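Local coordinates for Dot/Icm T4SS effector (Legionella pneumophila subsp. pneumophila, PDB 4HFV), which is a putative Dot/Icm type IV secretion effector whose molecular function is not established, possibly connected with metaeffector activity, at residues 61-66 and 131-136. Numbering follows the deposited sequence.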
loop_
_atom_site.group_PDB
_atom_site.type_symbol
_atom_site.label_atom_id
_atom_site.label_comp_id
_atom_site.label_asym_id
_atom_site.label_seq_id
_atom_site.Cartn_x
_atom_site.Cartn_y
_atom_site.Cartn_z
ATOM N N GLU A 61 -4.644 1.616 26.028
ATOM C CA GLU A 61 -4.795 2.979 26.586
ATOM C C GLU A 61 -5.175 4.000 25.479
ATOM O O GLU A 61 -6.013 4.904 25.664
ATOM C CB GLU A 61 -3.461 3.384 27.242
ATOM C CG GLU A 61 -3.433 4.761 27.949
ATOM C CD GLU A 61 -1.998 5.252 28.253
ATOM O OE1 GLU A 61 -1.047 4.448 28.193
ATOM O OE2 GLU A 61 -1.804 6.452 28.545
ATOM N N LEU A 62 -4.547 3.884 24.324
ATOM C CA LEU A 62 -4.757 4.887 23.273
ATOM C C LEU A 62 -6.146 4.700 22.649
ATOM O O LEU A 62 -6.888 5.663 22.423
ATOM C CB LEU A 62 -3.643 4.827 22.212
ATOM C CG LEU A 62 -2.234 5.299 22.659
ATOM C CD1 LEU A 62 -1.157 4.937 21.620
ATOM C CD2 LEU A 62 -2.213 6.776 22.967
ATOM N N LEU A 63 -6.509 3.456 22.381
ATOM C CA LEU A 63 -7.852 3.187 21.871
ATOM C C LEU A 63 -8.924 3.640 22.861
ATOM O O LEU A 63 -9.923 4.237 22.460
ATOM C CB LEU A 63 -7.994 1.705 21.506
ATOM C CG LEU A 63 -7.110 1.271 20.337
ATOM C CD1 LEU A 63 -7.026 -0.194 20.186
ATOM C CD2 LEU A 63 -7.593 1.912 18.979
ATOM N N ASP A 64 -8.701 3.370 24.152
ATOM C CA ASP A 64 -9.625 3.790 25.197
ATOM C C ASP A 64 -9.829 5.307 25.152
ATOM O O ASP A 64 -10.929 5.777 25.331
ATOM C CB ASP A 64 -9.098 3.426 26.578
ATOM C CG ASP A 64 -9.267 1.942 26.918
ATOM O OD1 ASP A 64 -9.809 1.181 26.094
ATOM O OD2 ASP A 64 -8.849 1.536 28.040
ATOM N N ASN A 65 -8.757 6.052 24.893
ATOM C CA ASN A 65 -8.809 7.519 24.798
ATOM C C ASN A 65 -9.226 8.017 23.419
ATOM O O ASN A 65 -9.275 9.234 23.184
ATOM C CB ASN A 65 -7.434 8.124 25.058
ATOM C CG ASN A 65 -6.920 7.896 26.461
ATOM O OD1 ASN A 65 -7.664 7.562 27.380
ATOM N ND2 ASN A 65 -5.616 8.106 26.634
ATOM N N SER A 66 -9.468 7.112 22.475
ATOM C CA SER A 66 -9.768 7.558 21.117
ATOM C C SER A 66 -11.254 7.845 20.930
ATOM O O SER A 66 -12.069 7.542 21.795
ATOM C CB SER A 66 -9.289 6.559 20.092
ATOM O OG SER A 66 -10.160 5.464 19.985
ATOM N N GLU A 131 -1.234 -0.848 11.067
ATOM C CA GLU A 131 -0.235 0.087 10.536
ATOM C C GLU A 131 -0.701 1.555 10.546
ATOM O O GLU A 131 0.054 2.431 10.975
ATOM C CB GLU A 131 0.200 -0.311 9.143
ATOM C CG GLU A 131 1.345 0.538 8.610
ATOM C CD GLU A 131 1.277 0.710 7.141
ATOM O OE1 GLU A 131 0.881 -0.270 6.465
ATOM O OE2 GLU A 131 1.627 1.810 6.662
ATOM N N LYS A 132 -1.930 1.834 10.119
ATOM C CA LYS A 132 -2.441 3.213 10.143
ATOM C C LYS A 132 -2.448 3.755 11.573
ATOM O O LYS A 132 -2.021 4.908 11.868
ATOM C CB LYS A 132 -3.865 3.278 9.565
ATOM C CG LYS A 132 -3.960 3.583 8.085
ATOM C CD LYS A 132 -5.430 3.597 7.631
ATOM C CE LYS A 132 -5.775 2.414 6.699
ATOM N NZ LYS A 132 -5.232 2.587 5.313
ATOM N N PHE A 133 -2.974 2.937 12.481
ATOM C CA PHE A 133 -3.048 3.310 13.861
ATOM C C PHE A 133 -1.680 3.694 14.395
ATOM O O PHE A 133 -1.525 4.772 14.990
ATOM C CB PHE A 133 -3.651 2.142 14.683
ATOM C CG PHE A 133 -3.475 2.284 16.136
ATOM C CD1 PHE A 133 -4.381 3.026 16.901
ATOM C CD2 PHE A 133 -2.416 1.644 16.769
ATOM C CE1 PHE A 133 -4.202 3.125 18.280
ATOM C CE2 PHE A 133 -2.234 1.748 18.134
ATOM C CZ PHE A 133 -3.123 2.472 18.883
ATOM N N LEU A 134 -0.673 2.855 14.161
ATOM C CA LEU A 134 0.664 3.180 14.658
ATOM C C LEU A 134 1.224 4.491 14.050
ATOM O O LEU A 134 1.835 5.325 14.744
ATOM C CB LEU A 134 1.636 1.995 14.442
ATOM C CG LEU A 134 1.382 0.724 15.295
ATOM C CD1 LEU A 134 2.256 -0.378 14.839
ATOM C CD2 LEU A 134 1.624 0.899 16.781
ATOM N N ARG A 135 1.052 4.663 12.756
ATOM C CA ARG A 135 1.478 5.903 12.086
ATOM C C ARG A 135 0.801 7.121 12.714
ATOM O O ARG A 135 1.428 8.172 12.903
ATOM C CB ARG A 135 1.181 5.832 10.583
ATOM C CG ARG A 135 2.145 4.924 9.780
ATOM C CD ARG A 135 2.088 5.268 8.242
ATOM N NE ARG A 135 0.998 4.585 7.549
ATOM C CZ ARG A 135 -0.167 5.132 7.199
ATOM N NH1 ARG A 135 -1.083 4.384 6.588
ATOM N NH2 ARG A 135 -0.422 6.417 7.438
ATOM N N SER A 136 -0.456 6.949 13.119
ATOM C CA SER A 136 -1.208 8.055 13.714
ATOM C C SER A 136 -0.622 8.453 15.071
ATOM O O SER A 136 -0.870 9.552 15.538
ATOM C CB SER A 136 -2.702 7.719 13.827
ATOM O OG SER A 136 -2.968 6.957 15.011
#
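Phe-133 points its ring from helix 120-136 at two neighbouring leucines of helix 49-64. Its CG lies anti to the backbone N (chi1 166°), which sends the ring out toward the other helix. The touching is done by CZ and by the CE1–CD1 side of the ring. CZ meets Leu-62 CB at 4.1 Å, with the leucine carbon at the ring edge, near its plane. Leu-63 comes in obliquely on the CE1 side. Its CD2 methyl lies 3.7 Å from Phe-133 CE1. The Leu-63 CB does not aim at the partner helix, but the branched end of the side chain bends nearer. The backbones stay well apart, with Leu-63 CA and Phe-133 CA separated by 9.3 Å, and the phenyl ring bridges the gap.

In each segment a serine hydroxyl bonds to the carbonyl three residues earlier. Ser-66 OG donates to Leu-63 O at 2.8 Å, in the carbonyl plane, and Ser-66 N reaches the same oxygen. Ser-136 OG donates to Phe-133 O at 2.6 Å, also in the carbonyl plane.

Val-76 touches Leu-63 and Phe-133, while Phe-154 touches Leu-62 and Phe-133. His-137 packs edge-to-face with the Phe-133 ring. This apolar and aromatic cluster, with Leu-63 and Phe-133 buried, joins helices 49-64, 120-136 and 70-90 in an all-helical fold, away from the succinate-binding residues.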